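Local coordinates for protein transcriptional regulator, TetR family (Thermus thermophilus, PDB 3VPR) that represses transcription as a TetR-family regulator, probably by binding operator DNA through a helix-turn-helix motif, at residues F82-A87 and E172-Y177; Y89-Y94 and R160-D165. All coordinates share one frame; numbering follows the deposited sequence.

In the fold
Both contacts tie helix 75-92 to the C-terminal end of the all-helical regulatory domain, contact 1 through helix 170-183 and contact 2 through the chain just beyond helix 144-161. Contact 1 is mostly buried and pairs two helices; contact 2 is partly buried and sets the end of helix 75-92 and the first residue of helix 94-103 against the loop after helix 144-161. Their chemistry differs accordingly: alanine and selenomethionine packing with a two-bond salt bridge at 82-87/172-177, aromatic, proline and carboxylate-edge packing without a cross-segment hydrogen bond at 89-94/160-165. Contact 2 is nested within the chain loop closed by contact 1. The centres lie about 12 Å apart, and the two contacts touch where Trp161 packs on Val173 and Tyr177.

Contact 1: F82-A87 and E172-Y177; sequences FMEAHA and EVARAY
Small apolar groups bring the two helices together at Ala87 and Ala174, whose CB atoms lie 3.6 Å apart. The methyl of Ala174 also rests 3.7 Å from Met83 O, so segment 172-177 packs on main chain as well as side chain. A second apolar contact comes from Met83, a selenomethionine: its chain bends at the last torsion (chi3 72°) and carries CE to within 3.7 Å of Tyr177 CB, meeting the base of the tyrosine and not its ring. The segment axes run nearly antiparallel, at 153°, and approach to 8.3 Å. This pairing belongs to the helical C-terminal domain of the TetR fold, where helix 170-183 lies along helix 75-92 while Tyr177 also packs on Arg149 of the second subunit.

The polar part is a salt bridge between Glu84 and Arg175, the guanidinium gripping side-on with NE and NH1. NH1 reaches OE1 on that oxygen's syn lone pair, at 2.6 Å, nearly straight and in the guanidinium plane. The bond from NE to OE2, at 2.9 Å, is more bent and arrives from above the carboxylate plane, the two flat groups being turned 50° apart. Arg80 adds a second salt bridge at OE2, which thus has two arginine partners. Over one guanidinium face lies Glu172 OE2, probably adding to the negative field around Arg175.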
loop_
_atom_site.group_PDB
_atom_site.type_symbol
_atom_site.label_atom_id
_atom_site.label_comp_id
_atom_site.label_asym_id
_atom_site.label_seq_id
_atom_site.Cartn_x
_atom_site.Cartn_y
_atom_site.Cartn_z
ATOM N N PHE A 82 1.103 0.698 19.678
ATOM C CA PHE A 82 1.643 1.346 18.502
ATOM C C PHE A 82 0.681 1.164 17.314
ATOM O O PHE A 82 0.294 2.133 16.659
ATOM C CB PHE A 82 3.003 0.758 18.164
ATOM C CG PHE A 82 3.652 1.373 16.952
ATOM C CD1 PHE A 82 3.273 0.994 15.666
ATOM C CD2 PHE A 82 4.669 2.316 17.100
ATOM C CE1 PHE A 82 3.909 1.545 14.541
ATOM C CE2 PHE A 82 5.300 2.863 15.992
ATOM C CZ PHE A 82 4.926 2.480 14.711
HETATM N N MSE A 83 0.275 -0.078 17.061
HETATM C CA MSE A 83 -0.605 -0.368 15.936
HETATM C C MSE A 83 -1.963 0.328 16.031
HETATM O O MSE A 83 -2.453 0.874 15.037
HETATM C CB MSE A 83 -0.778 -1.882 15.792
HETATM C CG MSE A 83 0.523 -2.601 15.459
HETATM SE SE MSE A 83 0.382 -4.548 15.436
HETATM C CE MSE A 83 -0.642 -4.740 13.770
ATOM N N GLU A 84 -2.559 0.323 17.219
ATOM C CA GLU A 84 -3.854 0.969 17.408
ATOM C C GLU A 84 -3.793 2.493 17.328
ATOM O O GLU A 84 -4.666 3.116 16.729
ATOM C CB GLU A 84 -4.478 0.530 18.734
ATOM C CG GLU A 84 -4.982 -0.906 18.680
ATOM C CD GLU A 84 -5.760 -1.319 19.912
ATOM O OE1 GLU A 84 -6.725 -0.616 20.275
ATOM O OE2 GLU A 84 -5.413 -2.354 20.509
ATOM N N ALA A 85 -2.768 3.091 17.928
ATOM C CA ALA A 85 -2.610 4.537 17.886
ATOM C C ALA A 85 -2.410 4.951 16.426
ATOM O O ALA A 85 -2.964 5.946 15.980
ATOM C CB ALA A 85 -1.398 4.968 18.740
ATOM N N HIS A 86 -1.621 4.173 15.685
ATOM C CA HIS A 86 -1.364 4.461 14.272
ATOM C C HIS A 86 -2.674 4.481 13.490
ATOM O O HIS A 86 -2.975 5.447 12.802
ATOM C CB HIS A 86 -0.419 3.402 13.691
ATOM C CG HIS A 86 -0.125 3.571 12.230
ATOM N ND1 HIS A 86 1.156 3.728 11.743
ATOM C CD2 HIS A 86 -0.942 3.583 11.151
ATOM C CE1 HIS A 86 1.114 3.831 10.427
ATOM N NE2 HIS A 86 -0.147 3.747 10.043
ATOM N N ALA A 87 -3.450 3.410 13.617
ATOM C CA ALA A 87 -4.731 3.259 12.927
ATOM C C ALA A 87 -5.769 4.293 13.352
ATOM O O ALA A 87 -6.556 4.763 12.532
ATOM C CB ALA A 87 -5.285 1.838 13.159
ATOM N N GLU A 172 -10.038 -1.172 15.716
ATOM C CA GLU A 172 -10.435 -2.544 16.034
ATOM C C GLU A 172 -9.782 -3.478 15.029
ATOM O O GLU A 172 -9.317 -4.557 15.377
ATOM C CB GLU A 172 -11.959 -2.691 16.012
ATOM C CG GLU A 172 -12.649 -2.066 17.230
ATOM C CD GLU A 172 -12.291 -2.766 18.541
ATOM O OE1 GLU A 172 -12.760 -3.904 18.757
ATOM O OE2 GLU A 172 -11.538 -2.183 19.356
ATOM N N VAL A 173 -9.751 -3.050 13.776
ATOM C CA VAL A 173 -9.096 -3.807 12.716
ATOM C C VAL A 173 -7.629 -3.980 13.137
ATOM O O VAL A 173 -7.045 -5.063 13.025
ATOM C CB VAL A 173 -9.113 -3.017 11.392
ATOM C CG1 VAL A 173 -8.253 -3.723 10.353
ATOM C CG2 VAL A 173 -10.543 -2.846 10.908
ATOM N N ALA A 174 -7.039 -2.896 13.628
ATOM C CA ALA A 174 -5.647 -2.919 14.055
ATOM C C ALA A 174 -5.454 -3.901 15.201
ATOM O O ALA A 174 -4.399 -4.531 15.316
ATOM C CB ALA A 174 -5.215 -1.529 14.481
ATOM N N ARG A 175 -6.476 -4.044 16.041
ATOM C CA ARG A 175 -6.381 -4.956 17.174
ATOM C C ARG A 175 -6.399 -6.406 16.698
ATOM O O ARG A 175 -5.682 -7.256 17.236
ATOM C CB ARG A 175 -7.519 -4.712 18.169
ATOM C CG ARG A 175 -7.401 -5.548 19.426
ATOM C CD ARG A 175 -8.309 -5.024 20.521
ATOM N NE ARG A 175 -8.020 -3.627 20.838
ATOM C CZ ARG A 175 -8.612 -2.941 21.811
ATOM N NH1 ARG A 175 -8.286 -1.674 22.025
ATOM N NH2 ARG A 175 -9.525 -3.524 22.577
ATOM N N ALA A 176 -7.220 -6.680 15.688
ATOM C CA ALA A 176 -7.300 -8.025 15.130
ATOM C C ALA A 176 -5.977 -8.343 14.429
ATOM O O ALA A 176 -5.510 -9.481 14.467
ATOM C CB ALA A 176 -8.462 -8.128 14.152
ATOM N N TYR A 177 -5.368 -7.332 13.801
ATOM C CA TYR A 177 -4.082 -7.531 13.126
ATOM C C TYR A 177 -3.004 -7.835 14.164
ATOM O O TYR A 177 -2.107 -8.658 13.935
ATOM C CB TYR A 177 -3.664 -6.283 12.335
ATOM C CG TYR A 177 -4.348 -6.099 10.997
ATOM C CD1 TYR A 177 -4.840 -7.188 10.280
ATOM C CD2 TYR A 177 -4.435 -4.843 10.416
ATOM C CE1 TYR A 177 -5.395 -7.021 9.015
ATOM C CE2 TYR A 177 -4.984 -4.665 9.154
ATOM C CZ TYR A 177 -5.458 -5.757 8.457
ATOM O OH TYR A 177 -5.950 -5.578 7.183
#

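Contact 2: Y89-Y94 and R160-D165; sequences YFEENY and RWFRPD
Phe162 and Pro164 follow the weakly bonded end of a helix and run as loop past the last turn of helix 75-92 and Tyr94, with Glu91 and Pro164 nearest in backbone at 7.1 Å between CA atoms. Pro164 sits over a face of the Tyr94 ring in a CH-pi contact, its CG 3.4 Å from the ring centroid and only 2° off the normal. With CG anti to the backbone N (chi1 -177°), the Tyr94 ring is laid across the end of the proline ring. An alanine here would remove that face and is likely to leave the Pro164 ring without its packing partner. In the C-terminal domain of this TetR-family fold, the contact joins the end of helix 75-92 to the connection between helices 144-161 and 170-183. Phe162, a buried side chain, is directed at segment 89-94: its CD2 meets Phe90 CE2 at 3.8 Å, the rings oblique with planes at 65°. Glu91 addresses the edge of the Phe162 ring, its carboxylate turned nearly perpendicular; OE2 lies in the ring plane, 2.9 Å from Phe162 CZ, at the C-H edge. The other oxygen, OE1, accepts a weak hydrogen bond from the backbone N of Ala170, against whose side chain Phe162 also packs.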
loop_
_atom_site.group_PDB
_atom_site.type_symbol
_atom_site.label_atom_id
_atom_site.label_comp_id
_atom_site.label_asym_id
_atom_site.label_seq_id
_atom_site.Cartn_x
_atom_site.Cartn_y
_atom_site.Cartn_z
ATOM N N TYR A 89 -5.117 7.357 14.605
ATOM C CA TYR A 89 -4.688 8.637 14.067
ATOM C C TYR A 89 -4.998 8.691 12.572
ATOM O O TYR A 89 -5.493 9.690 12.065
ATOM C CB TYR A 89 -3.191 8.831 14.275
ATOM C CG TYR A 89 -2.736 10.216 13.908
ATOM C CD1 TYR A 89 -2.899 11.274 14.796
ATOM C CD2 TYR A 89 -2.171 10.478 12.664
ATOM C CE1 TYR A 89 -2.515 12.562 14.461
ATOM C CE2 TYR A 89 -1.778 11.767 12.315
ATOM C CZ TYR A 89 -1.955 12.806 13.219
ATOM O OH TYR A 89 -1.581 14.091 12.886
ATOM N N PHE A 90 -4.692 7.610 11.864
ATOM C CA PHE A 90 -4.947 7.552 10.431
ATOM C C PHE A 90 -6.411 7.869 10.117
ATOM O O PHE A 90 -6.705 8.689 9.249
ATOM C CB PHE A 90 -4.591 6.162 9.895
ATOM C CG PHE A 90 -5.381 5.761 8.682
ATOM C CD1 PHE A 90 -5.159 6.382 7.455
ATOM C CD2 PHE A 90 -6.362 4.762 8.768
ATOM C CE1 PHE A 90 -5.902 6.018 6.315
ATOM C CE2 PHE A 90 -7.113 4.388 7.636
ATOM C CZ PHE A 90 -6.883 5.018 6.409
ATOM N N GLU A 91 -7.321 7.228 10.843
ATOM C CA GLU A 91 -8.745 7.425 10.627
ATOM C C GLU A 91 -9.284 8.808 10.993
ATOM O O GLU A 91 -10.198 9.302 10.342
ATOM C CB GLU A 91 -9.543 6.358 11.383
ATOM C CG GLU A 91 -11.047 6.635 11.423
ATOM C CD GLU A 91 -11.860 5.421 11.834
ATOM O OE1 GLU A 91 -11.501 4.772 12.844
ATOM O OE2 GLU A 91 -12.863 5.123 11.149
ATOM N N GLU A 92 -8.738 9.424 12.036
ATOM C CA GLU A 92 -9.207 10.743 12.456
ATOM C C GLU A 92 -8.696 11.832 11.512
ATOM O O GLU A 92 -9.301 12.896 11.390
ATOM C CB GLU A 92 -8.724 11.054 13.873
ATOM C CG GLU A 92 -9.073 10.005 14.909
ATOM C CD GLU A 92 -8.435 10.301 16.251
ATOM O OE1 GLU A 92 -7.208 10.531 16.281
ATOM O OE2 GLU A 92 -9.154 10.299 17.273
ATOM N N ASN A 93 -7.582 11.560 10.841
ATOM C CA ASN A 93 -6.977 12.528 9.931
ATOM C C ASN A 93 -6.888 11.941 8.520
ATOM O O ASN A 93 -5.929 12.184 7.784
ATOM C CB ASN A 93 -5.582 12.880 10.461
ATOM C CG ASN A 93 -5.626 13.415 11.884
ATOM O OD1 ASN A 93 -5.978 14.568 12.105
ATOM N ND2 ASN A 93 -5.290 12.572 12.855
ATOM N N TYR A 94 -7.903 11.163 8.162
ATOM C CA TYR A 94 -7.970 10.490 6.870
ATOM C C TYR A 94 -7.568 11.336 5.657
ATOM O O TYR A 94 -6.683 10.953 4.890
ATOM C CB TYR A 94 -9.379 9.928 6.665
ATOM C CG TYR A 94 -9.546 9.152 5.384
ATOM C CD1 TYR A 94 -9.077 7.849 5.276
ATOM C CD2 TYR A 94 -10.173 9.722 4.278
ATOM C CE1 TYR A 94 -9.231 7.129 4.105
ATOM C CE2 TYR A 94 -10.332 9.009 3.095
ATOM C CZ TYR A 94 -9.857 7.712 3.019
ATOM O OH TYR A 94 -9.998 6.994 1.854
ATOM N N ARG A 160 -5.868 2.307 1.432
ATOM C CA ARG A 160 -6.460 1.945 0.151
ATOM C C ARG A 160 -7.800 1.230 0.233
ATOM O O ARG A 160 -8.589 1.289 -0.710
ATOM C CB ARG A 160 -5.485 1.074 -0.648
ATOM C CG ARG A 160 -4.345 1.844 -1.296
ATOM C CD ARG A 160 -4.878 2.792 -2.359
ATOM N NE ARG A 160 -3.821 3.363 -3.190
ATOM C CZ ARG A 160 -2.970 2.651 -3.922
ATOM N NH1 ARG A 160 -3.033 1.322 -3.933
ATOM N NH2 ARG A 160 -2.061 3.271 -4.661
ATOM N N TRP A 161 -8.066 0.553 1.344
ATOM C CA TRP A 161 -9.325 -0.171 1.466
ATOM C C TRP A 161 -10.240 0.261 2.606
ATOM O O TRP A 161 -11.421 -0.087 2.606
ATOM C CB TRP A 161 -9.073 -1.677 1.589
ATOM C CG TRP A 161 -8.339 -2.100 2.846
ATOM C CD1 TRP A 161 -6.988 -2.239 3.000
ATOM C CD2 TRP A 161 -8.926 -2.468 4.106
ATOM N NE1 TRP A 161 -6.700 -2.675 4.270
ATOM C CE2 TRP A 161 -7.870 -2.821 4.970
ATOM C CE3 TRP A 161 -10.241 -2.531 4.586
ATOM C CZ2 TRP A 161 -8.090 -3.240 6.289
ATOM C CZ3 TRP A 161 -10.459 -2.949 5.900
ATOM C CH2 TRP A 161 -9.387 -3.296 6.734
ATOM N N PHE A 162 -9.718 1.008 3.577
ATOM C CA PHE A 162 -10.566 1.425 4.687
ATOM C C PHE A 162 -11.555 2.495 4.275
ATOM O O PHE A 162 -11.176 3.543 3.747
ATOM C CB PHE A 162 -9.752 1.957 5.864
ATOM C CG PHE A 162 -10.600 2.311 7.059
ATOM C CD1 PHE A 162 -11.176 1.312 7.836
ATOM C CD2 PHE A 162 -10.842 3.640 7.391
ATOM C CE1 PHE A 162 -11.980 1.629 8.932
ATOM C CE2 PHE A 162 -11.647 3.968 8.484
ATOM C CZ PHE A 162 -12.217 2.956 9.258
ATOM N N ARG A 163 -12.827 2.228 4.538
ATOM C CA ARG A 163 -13.876 3.168 4.196
ATOM C C ARG A 163 -14.297 3.981 5.412
ATOM O O ARG A 163 -14.811 3.433 6.387
ATOM C CB ARG A 163 -15.086 2.423 3.622
ATOM N N PRO A 164 -14.052 5.303 5.379
ATOM C CA PRO A 164 -14.429 6.172 6.498
ATOM C C PRO A 164 -15.950 6.124 6.606
ATOM O O PRO A 164 -16.530 6.395 7.658
ATOM C CB PRO A 164 -13.931 7.543 6.052
ATOM C CG PRO A 164 -12.749 7.208 5.187
ATOM C CD PRO A 164 -13.268 6.049 4.378
ATOM N N ASP A 165 -16.567 5.764 5.482
ATOM C CA ASP A 165 -18.013 5.638 5.330
ATOM C C ASP A 165 -18.537 4.452 6.144
ATOM O O ASP A 165 -19.478 4.591 6.925
ATOM C CB ASP A 165 -18.336 5.459 3.835
ATOM C CG ASP A 165 -19.817 5.262 3.561
ATOM O OD1 ASP A 165 -20.355 4.193 3.924
ATOM O OD2 ASP A 165 -20.441 6.173 2.975
#